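Local atomic coordinates of putative exported protein (PDB entry 2PFZ), a protein that binds pyroglutamic acid and probably serves as the periplasmic solute receptor of a tripartite ATP-independent transporter. Residues A[23-28]-A[236-241]; A[83-88]-A[296-301]; A[282-285]-A[291-294]. One frame throughout, in Å; residues are numbered along the deposited sequence.

Contact 1 of 3, residues A[23-28]-A[236-241]; sequences VKDVDS and EERGWK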
loop_
_atom_site.group_PDB
_atom_site.type_symbol
_atom_site.label_atom_id
_atom_site.label_comp_id
_atom_site.label_asym_id
_atom_site.label_seq_id
_atom_site.Cartn_x
_atom_site.Cartn_y
_atom_site.Cartn_z
ATOM N N VAL A 23 0.414 -16.861 8.496
ATOM C CA VAL A 23 -0.175 -18.163 8.175
ATOM C C VAL A 23 0.282 -19.210 9.210
ATOM O O VAL A 23 -0.505 -20.077 9.602
ATOM C CB VAL A 23 0.030 -18.621 6.684
ATOM C CG1 VAL A 23 -0.626 -17.687 5.714
ATOM C CG2 VAL A 23 1.494 -18.763 6.341
ATOM N N LYS A 24 1.541 -19.107 9.653
ATOM C CA LYS A 24 2.068 -19.906 10.765
ATOM C C LYS A 24 1.302 -19.677 12.076
ATOM O O LYS A 24 1.044 -20.625 12.803
ATOM C CB LYS A 24 3.562 -19.621 10.991
ATOM C CG LYS A 24 4.472 -20.005 9.828
ATOM C CD LYS A 24 5.921 -19.751 10.155
ATOM C CE LYS A 24 6.801 -20.049 8.932
ATOM N NZ LYS A 24 8.241 -19.708 9.149
ATOM N N ASP A 25 0.945 -18.428 12.383
ATOM C CA ASP A 25 0.145 -18.115 13.570
ATOM C C ASP A 25 -1.269 -18.698 13.487
ATOM O O ASP A 25 -1.801 -19.175 14.484
ATOM C CB ASP A 25 0.060 -16.599 13.814
ATOM C CG ASP A 25 1.388 -15.984 14.273
ATOM O OD1 ASP A 25 2.380 -16.724 14.500
ATOM O OD2 ASP A 25 1.443 -14.734 14.388
ATOM N N VAL A 26 -1.885 -18.652 12.305
ATOM C CA VAL A 26 -3.241 -19.202 12.146
ATOM C C VAL A 26 -3.235 -20.720 12.347
ATOM O O VAL A 26 -4.143 -21.261 12.988
ATOM C CB VAL A 26 -3.866 -18.878 10.765
ATOM C CG1 VAL A 26 -5.269 -19.513 10.656
ATOM C CG2 VAL A 26 -3.963 -17.383 10.548
ATOM N N ASP A 27 -2.222 -21.382 11.790
ATOM C CA ASP A 27 -2.008 -22.809 11.992
ATOM C C ASP A 27 -1.861 -23.091 13.497
ATOM O O ASP A 27 -2.640 -23.869 14.071
ATOM C CB ASP A 27 -0.773 -23.242 11.195
ATOM C CG ASP A 27 -0.631 -24.748 11.069
ATOM O OD1 ASP A 27 -1.611 -25.489 11.227
ATOM O OD2 ASP A 27 0.497 -25.194 10.794
ATOM N N SER A 28 -0.896 -22.438 14.140
ATOM C CA SER A 28 -0.614 -22.693 15.554
ATOM C C SER A 28 -1.799 -22.394 16.475
ATOM O O SER A 28 -2.161 -23.234 17.314
ATOM C CB SER A 28 0.624 -21.920 16.012
ATOM O OG SER A 28 0.845 -22.129 17.398
ATOM N N GLU A 236 -1.156 -7.456 12.271
ATOM C CA GLU A 236 -1.195 -6.003 12.174
ATOM C C GLU A 236 -0.106 -5.366 13.006
ATOM O O GLU A 236 0.561 -4.476 12.528
ATOM C CB GLU A 236 -2.535 -5.420 12.576
ATOM C CG GLU A 236 -2.704 -3.974 12.075
ATOM C CD GLU A 236 -4.116 -3.477 12.213
ATOM O OE1 GLU A 236 -4.955 -3.803 11.335
ATOM O OE2 GLU A 236 -4.393 -2.724 13.189
ATOM N N GLU A 237 0.042 -5.811 14.253
ATOM C CA GLU A 237 1.067 -5.277 15.162
ATOM C C GLU A 237 2.467 -5.483 14.601
ATOM O O GLU A 237 3.271 -4.535 14.520
ATOM C CB GLU A 237 0.943 -5.936 16.558
ATOM C CG GLU A 237 2.012 -5.465 17.555
ATOM C CD GLU A 237 1.525 -5.373 19.001
ATOM O OE1 GLU A 237 0.366 -4.952 19.233
ATOM O OE2 GLU A 237 2.326 -5.706 19.912
ATOM N N ARG A 238 2.744 -6.724 14.202
ATOM C CA ARG A 238 4.041 -7.094 13.651
ATOM C C ARG A 238 4.321 -6.354 12.340
ATOM O O ARG A 238 5.454 -5.971 12.090
ATOM C CB ARG A 238 4.121 -8.610 13.421
ATOM C CG ARG A 238 5.477 -9.137 12.901
ATOM C CD ARG A 238 5.414 -10.617 12.509
ATOM N NE ARG A 238 4.547 -11.374 13.381
ATOM C CZ ARG A 238 3.395 -11.971 13.054
ATOM N NH1 ARG A 238 2.868 -11.953 11.814
ATOM N NH2 ARG A 238 2.767 -12.602 14.026
ATOM N N GLY A 239 3.300 -6.194 11.495
ATOM C CA GLY A 239 3.473 -5.587 10.162
ATOM C C GLY A 239 3.834 -4.107 10.269
ATOM O O GLY A 239 4.748 -3.621 9.575
ATOM N N TRP A 240 3.134 -3.387 11.139
ATOM C CA TRP A 240 3.470 -1.968 11.349
ATOM C C TRP A 240 4.880 -1.846 11.928
ATOM O O TRP A 240 5.653 -0.961 11.530
ATOM C CB TRP A 240 2.445 -1.279 12.261
ATOM C CG TRP A 240 1.188 -0.933 11.536
ATOM C CD1 TRP A 240 0.140 -1.775 11.242
ATOM C CD2 TRP A 240 0.839 0.350 11.003
ATOM N NE1 TRP A 240 -0.836 -1.089 10.554
ATOM C CE2 TRP A 240 -0.428 0.218 10.391
ATOM C CE3 TRP A 240 1.471 1.607 10.999
ATOM C CZ2 TRP A 240 -1.072 1.292 9.757
ATOM C CZ3 TRP A 240 0.824 2.682 10.357
ATOM C CH2 TRP A 240 -0.425 2.521 9.759
ATOM N N LYS A 241 5.188 -2.741 12.869
ATOM C CA LYS A 241 6.514 -2.844 13.478
ATOM C C LYS A 241 7.614 -3.037 12.436
ATOM O O LYS A 241 8.583 -2.260 12.391
ATOM C CB LYS A 241 6.520 -3.986 14.520
ATOM C CG LYS A 241 7.842 -4.210 15.265
ATOM C CD LYS A 241 7.788 -5.538 16.065
ATOM C CE LYS A 241 9.149 -5.887 16.720
ATOM N NZ LYS A 241 9.775 -4.745 17.471
HETATM O O HOH W 1 0.079 -13.313 12.805
#

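Contact 2 of 3, residues A[83-88]-A[296-301]; sequences FLATGY and DAYRKQ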
loop_
_atom_site.group_PDB
_atom_site.type_symbol
_atom_site.label_atom_id
_atom_site.label_comp_id
_atom_site.label_asym_id
_atom_site.label_seq_id
_atom_site.Cartn_x
_atom_site.Cartn_y
_atom_site.Cartn_z
ATOM N N PHE A 83 0.667 14.462 1.422
ATOM C CA PHE A 83 0.782 15.492 2.448
ATOM C C PHE A 83 -0.441 15.700 3.340
ATOM O O PHE A 83 -0.827 16.818 3.658
ATOM C CB PHE A 83 1.381 16.773 1.825
ATOM C CG PHE A 83 2.826 16.573 1.488
ATOM C CD1 PHE A 83 3.788 16.751 2.478
ATOM C CD2 PHE A 83 3.213 16.084 0.253
ATOM C CE1 PHE A 83 5.116 16.498 2.229
ATOM C CE2 PHE A 83 4.594 15.834 0.003
ATOM C CZ PHE A 83 5.508 16.057 1.014
ATOM N N LEU A 84 -1.026 14.571 3.726
ATOM C CA LEU A 84 -2.118 14.508 4.676
ATOM C C LEU A 84 -1.637 13.769 5.928
ATOM O O LEU A 84 -1.914 14.223 7.039
ATOM C CB LEU A 84 -3.319 13.783 4.052
ATOM C CG LEU A 84 -4.523 13.585 4.964
ATOM C CD1 LEU A 84 -5.099 14.907 5.436
ATOM C CD2 LEU A 84 -5.532 12.764 4.195
ATOM N N ALA A 85 -0.915 12.647 5.749
ATOM C CA ALA A 85 -0.385 11.882 6.862
ATOM C C ALA A 85 0.979 11.396 6.414
ATOM O O ALA A 85 1.096 10.489 5.580
ATOM C CB ALA A 85 -1.320 10.687 7.252
ATOM N N THR A 86 2.018 12.031 6.949
ATOM C CA THR A 86 3.353 11.908 6.372
ATOM C C THR A 86 4.327 11.250 7.359
ATOM O O THR A 86 5.515 11.547 7.372
ATOM C CB THR A 86 3.878 13.314 5.984
ATOM O OG1 THR A 86 3.805 14.166 7.138
ATOM C CG2 THR A 86 3.036 13.921 4.846
ATOM N N GLY A 87 3.822 10.343 8.181
ATOM C CA GLY A 87 4.667 9.585 9.107
ATOM C C GLY A 87 3.870 8.408 9.625
ATOM O O GLY A 87 2.663 8.345 9.402
ATOM N N TYR A 88 4.541 7.488 10.323
ATOM C CA TYR A 88 3.876 6.275 10.837
ATOM C C TYR A 88 2.745 6.570 11.839
ATOM O O TYR A 88 1.688 5.949 11.783
ATOM C CB TYR A 88 4.898 5.299 11.403
ATOM C CG TYR A 88 5.586 4.477 10.332
ATOM C CD1 TYR A 88 4.957 3.356 9.781
ATOM C CD2 TYR A 88 6.847 4.842 9.824
ATOM C CE1 TYR A 88 5.570 2.582 8.782
ATOM C CE2 TYR A 88 7.472 4.060 8.823
ATOM C CZ TYR A 88 6.814 2.943 8.310
ATOM O OH TYR A 88 7.418 2.162 7.343
ATOM N N ASP A 296 -12.631 14.596 9.753
ATOM C CA ASP A 296 -12.849 15.109 11.103
ATOM C C ASP A 296 -12.305 14.167 12.157
ATOM O O ASP A 296 -11.589 14.614 13.061
ATOM C CB ASP A 296 -14.325 15.445 11.373
ATOM C CG ASP A 296 -14.821 16.656 10.570
ATOM O OD1 ASP A 296 -14.018 17.388 9.942
ATOM O OD2 ASP A 296 -16.036 16.899 10.579
ATOM N N ALA A 297 -12.601 12.864 12.031
ATOM C CA ALA A 297 -12.080 11.875 12.990
ATOM C C ALA A 297 -10.564 11.822 12.985
ATOM O O ALA A 297 -9.947 11.658 14.029
ATOM C CB ALA A 297 -12.662 10.473 12.737
ATOM N N TYR A 298 -9.958 11.960 11.805
ATOM C CA TYR A 298 -8.498 11.962 11.710
ATOM C C TYR A 298 -7.903 13.187 12.416
ATOM O O TYR A 298 -6.862 13.103 13.089
ATOM C CB TYR A 298 -8.082 11.949 10.244
ATOM C CG TYR A 298 -6.619 12.215 9.998
ATOM C CD1 TYR A 298 -5.638 11.385 10.552
ATOM C CD2 TYR A 298 -6.207 13.295 9.219
ATOM C CE1 TYR A 298 -4.284 11.628 10.338
ATOM C CE2 TYR A 298 -4.846 13.544 8.996
ATOM C CZ TYR A 298 -3.902 12.700 9.556
ATOM O OH TYR A 298 -2.549 12.904 9.354
ATOM N N ARG A 299 -8.563 14.322 12.224
ATOM C CA ARG A 299 -8.076 15.581 12.764
ATOM C C ARG A 299 -8.294 15.679 14.267
ATOM O O ARG A 299 -7.667 16.515 14.910
ATOM C CB ARG A 299 -8.697 16.778 12.030
ATOM C CG ARG A 299 -8.192 16.908 10.615
ATOM C CD ARG A 299 -8.796 18.089 9.883
ATOM N NE ARG A 299 -8.213 18.158 8.551
ATOM C CZ ARG A 299 -8.775 18.724 7.488
ATOM N NH1 ARG A 299 -9.971 19.312 7.572
ATOM N NH2 ARG A 299 -8.125 18.702 6.332
ATOM N N LYS A 300 -9.151 14.810 14.810
ATOM C CA LYS A 300 -9.421 14.732 16.253
ATOM C C LYS A 300 -8.411 13.869 16.993
ATOM O O LYS A 300 -8.355 13.879 18.214
ATOM C CB LYS A 300 -10.783 14.110 16.521
ATOM C CG LYS A 300 -12.008 14.993 16.338
ATOM C CD LYS A 300 -13.215 14.050 16.407
ATOM C CE LYS A 300 -14.561 14.748 16.548
ATOM N NZ LYS A 300 -15.560 13.701 16.886
ATOM N N GLN A 301 -7.633 13.082 16.278
ATOM C CA GLN A 301 -6.705 12.195 16.972
ATOM C C GLN A 301 -5.400 12.869 17.362
ATOM O O GLN A 301 -4.966 13.845 16.736
ATOM C CB GLN A 301 -6.467 10.942 16.159
ATOM C CG GLN A 301 -7.729 10.145 16.076
ATOM C CD GLN A 301 -7.560 8.918 15.297
ATOM O OE1 GLN A 301 -7.794 8.916 14.091
ATOM N NE2 GLN A 301 -7.131 7.844 15.961
ATOM O OXT GLN A 301 -4.768 12.448 18.327
#

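Contact 3 of 3, residues A[282-285]-A[291-294]; sequences DWLK and GQAM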
loop_
_atom_site.group_PDB
_atom_site.type_symbol
_atom_site.label_atom_id
_atom_site.label_comp_id
_atom_site.label_asym_id
_atom_site.label_seq_id
_atom_site.Cartn_x
_atom_site.Cartn_y
_atom_site.Cartn_z
ATOM N N ASP A 282 -10.737 17.598 -4.059
ATOM C CA ASP A 282 -11.405 16.737 -5.016
ATOM C C ASP A 282 -12.017 15.537 -4.280
ATOM O O ASP A 282 -13.165 15.147 -4.543
ATOM C CB ASP A 282 -10.402 16.209 -6.060
ATOM C CG ASP A 282 -9.921 17.261 -7.030
ATOM O OD1 ASP A 282 -10.545 18.328 -7.124
ATOM O OD2 ASP A 282 -8.905 16.995 -7.727
ATOM N N TRP A 283 -11.252 14.971 -3.348
ATOM C CA TRP A 283 -11.666 13.760 -2.615
ATOM C C TRP A 283 -12.896 14.049 -1.748
ATOM O O TRP A 283 -13.877 13.307 -1.782
ATOM C CB TRP A 283 -10.496 13.209 -1.775
ATOM C CG TRP A 283 -10.839 11.915 -1.068
ATOM C CD1 TRP A 283 -10.836 10.663 -1.600
ATOM C CD2 TRP A 283 -11.260 11.775 0.289
ATOM N NE1 TRP A 283 -11.221 9.738 -0.655
ATOM C CE2 TRP A 283 -11.480 10.397 0.518
ATOM C CE3 TRP A 283 -11.471 12.682 1.340
ATOM C CZ2 TRP A 283 -11.893 9.900 1.757
ATOM C CZ3 TRP A 283 -11.901 12.192 2.563
ATOM C CH2 TRP A 283 -12.094 10.808 2.763
ATOM N N LEU A 284 -12.858 15.156 -1.006
ATOM C CA LEU A 284 -14.007 15.581 -0.202
ATOM C C LEU A 284 -15.269 15.713 -1.069
ATOM O O LEU A 284 -16.352 15.243 -0.697
ATOM C CB LEU A 284 -13.670 16.886 0.515
ATOM C CG LEU A 284 -13.305 16.973 2.012
ATOM C CD1 LEU A 284 -13.211 15.658 2.741
ATOM C CD2 LEU A 284 -12.073 17.849 2.302
ATOM N N LYS A 285 -15.109 16.296 -2.250
ATOM C CA LYS A 285 -16.215 16.429 -3.205
ATOM C C LYS A 285 -16.762 15.088 -3.696
ATOM O O LYS A 285 -17.983 14.912 -3.758
ATOM C CB LYS A 285 -15.811 17.333 -4.379
ATOM C CG LYS A 285 -15.810 18.810 -4.007
ATOM C CD LYS A 285 -15.276 19.668 -5.142
ATOM C CE LYS A 285 -15.050 21.100 -4.672
ATOM N NZ LYS A 285 -14.182 21.808 -5.647
ATOM N N GLY A 291 -16.660 11.411 3.636
ATOM C CA GLY A 291 -15.317 11.975 3.531
ATOM C C GLY A 291 -15.037 12.974 4.642
ATOM O O GLY A 291 -14.015 12.891 5.312
ATOM N N GLN A 292 -15.964 13.904 4.852
ATOM C CA GLN A 292 -15.879 14.844 5.962
ATOM C C GLN A 292 -15.784 14.161 7.322
ATOM O O GLN A 292 -14.986 14.558 8.147
ATOM C CB GLN A 292 -17.064 15.820 5.964
ATOM C CG GLN A 292 -16.790 17.159 6.713
ATOM C CD GLN A 292 -15.488 17.835 6.273
ATOM O OE1 GLN A 292 -15.353 18.251 5.123
ATOM N NE2 GLN A 292 -14.532 17.957 7.196
ATOM N N ALA A 293 -16.580 13.125 7.553
ATOM C CA ALA A 293 -16.537 12.421 8.825
ATOM C C ALA A 293 -15.167 11.805 9.047
ATOM O O ALA A 293 -14.637 11.890 10.150
ATOM C CB ALA A 293 -17.622 11.352 8.905
ATOM N N MET A 294 -14.602 11.193 8.009
ATOM C CA MET A 294 -13.284 10.560 8.127
ATOM C C MET A 294 -12.245 11.614 8.443
ATOM O O MET A 294 -11.435 11.448 9.338
ATOM C CB MET A 294 -12.915 9.822 6.842
ATOM C CG MET A 294 -13.605 8.453 6.732
ATOM S SD MET A 294 -13.174 7.507 5.271
ATOM C CE MET A 294 -14.604 7.850 4.240
#

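Contact 1 of 3, residues A[23-28]-A[236-241]
Asp-25 and Arg-238 reach each other through different first torsions: the carboxylate carbon of Asp-25 lies anti to its own carbonyl carbon (chi1 -70°), whereas the Arg-238 chain leaves anti to the backbone N and runs extended until a bend at chi3 swings the guanidinium across. The two side chains approach from opposite directions and span a wide gap, since their CA atoms are 11.7 Å apart. One carboxylate oxygen does the touching. OD2 of Asp-25 meets NH2 of Arg-238 at 2.5 Å, near the plane and at the edge of the guanidinium, while OD1 of Asp-25 stays 4.2 Å from that nitrogen. The planes are 73° apart, and with one oxygen meeting one nitrogen the salt bridge is single-pronged, not a paired, coplanar one. Its hydrogen bond is weak, bent to 126°, and the short distance deserves caution. A water at the edge of the guanidinium, in its plane, donates to OD2 of Asp-25 and accepts from NH1 of Arg-238 at 3.3 Å. NH1 is also hydrogen-bonded to Asn-18, which would help to fix the rotation of the group. In this type 2 periplasmic binding fold the pair ties helix 14-30 to the long helix 222-256 at the surface; Asp-25 also touches Ala-231 and Gln-234, Val-26 packs on Leu-228, and Val-23 meets strand 35-39, while Trp-240 and Glu-236 turn to helix 88-107 and strand 111-118.

Contact 2 of 3, residues A[83-88]-A[296-301]
Tyr-298 pushes its phenol against the loop at Leu-84 and Ala-85, and everything tight in this contact gathers round that ring. Its hydroxyl donates to the backbone carbonyl of Leu-84, with OH of Tyr-298 2.7 Å from O of Leu-84. The donor sits 27° out of the carbonyl plane, at a C=O...donor angle of 130°, and the oxygen itself lies at the ring edge, close to the plane of the phenol. With CG anti to its backbone N (chi1 169°), Tyr-298 sends the ring outward from the helix and delivers the hydroxyl to the loop. Apolar atoms close in beside the bond. Leu-84 slides past the tyrosine in the opposite direction and lays CD1 3.8 Å from CE2 of Tyr-298. The methyl of Ala-85 comes in obliquely, its CB 3.3 Å from OH and 4.0 Å from CZ of Tyr-298. A single hydrogen bond thus holds an irregular segment, with one leucine and one alanine packed beside it.

The other side is looser. Arg-299, exposed, only skirts the loop: its side chain comes no nearer than 4.9 Å to the 83-88 segment, and it packs instead on Leu-280 of helix 266-287. In the receptor's type 2 periplasmic binding fold, the contact pins the C-terminal helix 289-299 to the loop that leads into helix 88-107, where Gly-87 is the N-cap; Tyr-298 also packs on Ala-90 and Leu-94 of that helix, and Leu-84 on Leu-78.

Contact 3 of 3, residues A[282-285]-A[291-294]
Trp-283 and Leu-284 meet Gly-291 across a sharp turn between two consecutive helices, 266-287 and 289-299, which form the C-terminal end of a type 2 periplasmic binding fold. The join is close at the backbone, with CA of Leu-284 and CA of Gly-291 5.4 Å apart, and at Gly-291, which has no side chain, the backbone itself meets the partner side chains. The indole of Trp-283, carried by a CG anti to the backbone N (chi1 -176°), reaches across with its six-membered part so that CH2 comes to 3.5 Å from CA of Gly-291. CZ3 of the same ring is 3.5 Å from O of Gly-291. Gly-291 CA approaches the ring obliquely, as does CE of Met-294, which a bend at the last torsion brings to 4.2 Å from CH2 of Trp-283.

Leu-284 works beside the indole, its CD1 directed at the backbone and 3.8 Å from C of Gly-291. Its torsions are far from staggered, which suggests either strain or an uncertain placement. Two N-H groups have partners outside the contact: NE1 of Trp-283 is hydrogen-bonded to Pro-74 O, and NE2 of Gln-292 to Asp-296, one turn on in its own helix. Around the indole, Glu-77, Leu-78 and Leu-81 add loop packing, and Phe-101 of helix 88-107 meets Met-294. Gln-292 crosses Leu-284 at a slant, so that OE1 of Gln-292 stops 3.9 Å from CG of Leu-284.

How the contacts relate
From the N terminus, helix 14-30 supplies the first half of contact 1, which closes only when helix 222-256 returns after 207 intervening residues. Meanwhile the loop 83-88 has opened contact 2, and this closes at the very C terminus, so the two long loops cross. They also touch, through packing between Trp-240 CZ3 and Tyr-88 O, 3.7 Å apart. Contact 3 opens after contact 1 has closed and is nested inside contact 2, with which it shares helix 289-299; their centres lie about 13 Å apart. Contact 1 thus joins the helices 14-30 and 222-256, while contacts 2 and 3 fasten the last helix to the 83-88 loop and to helix 266-287.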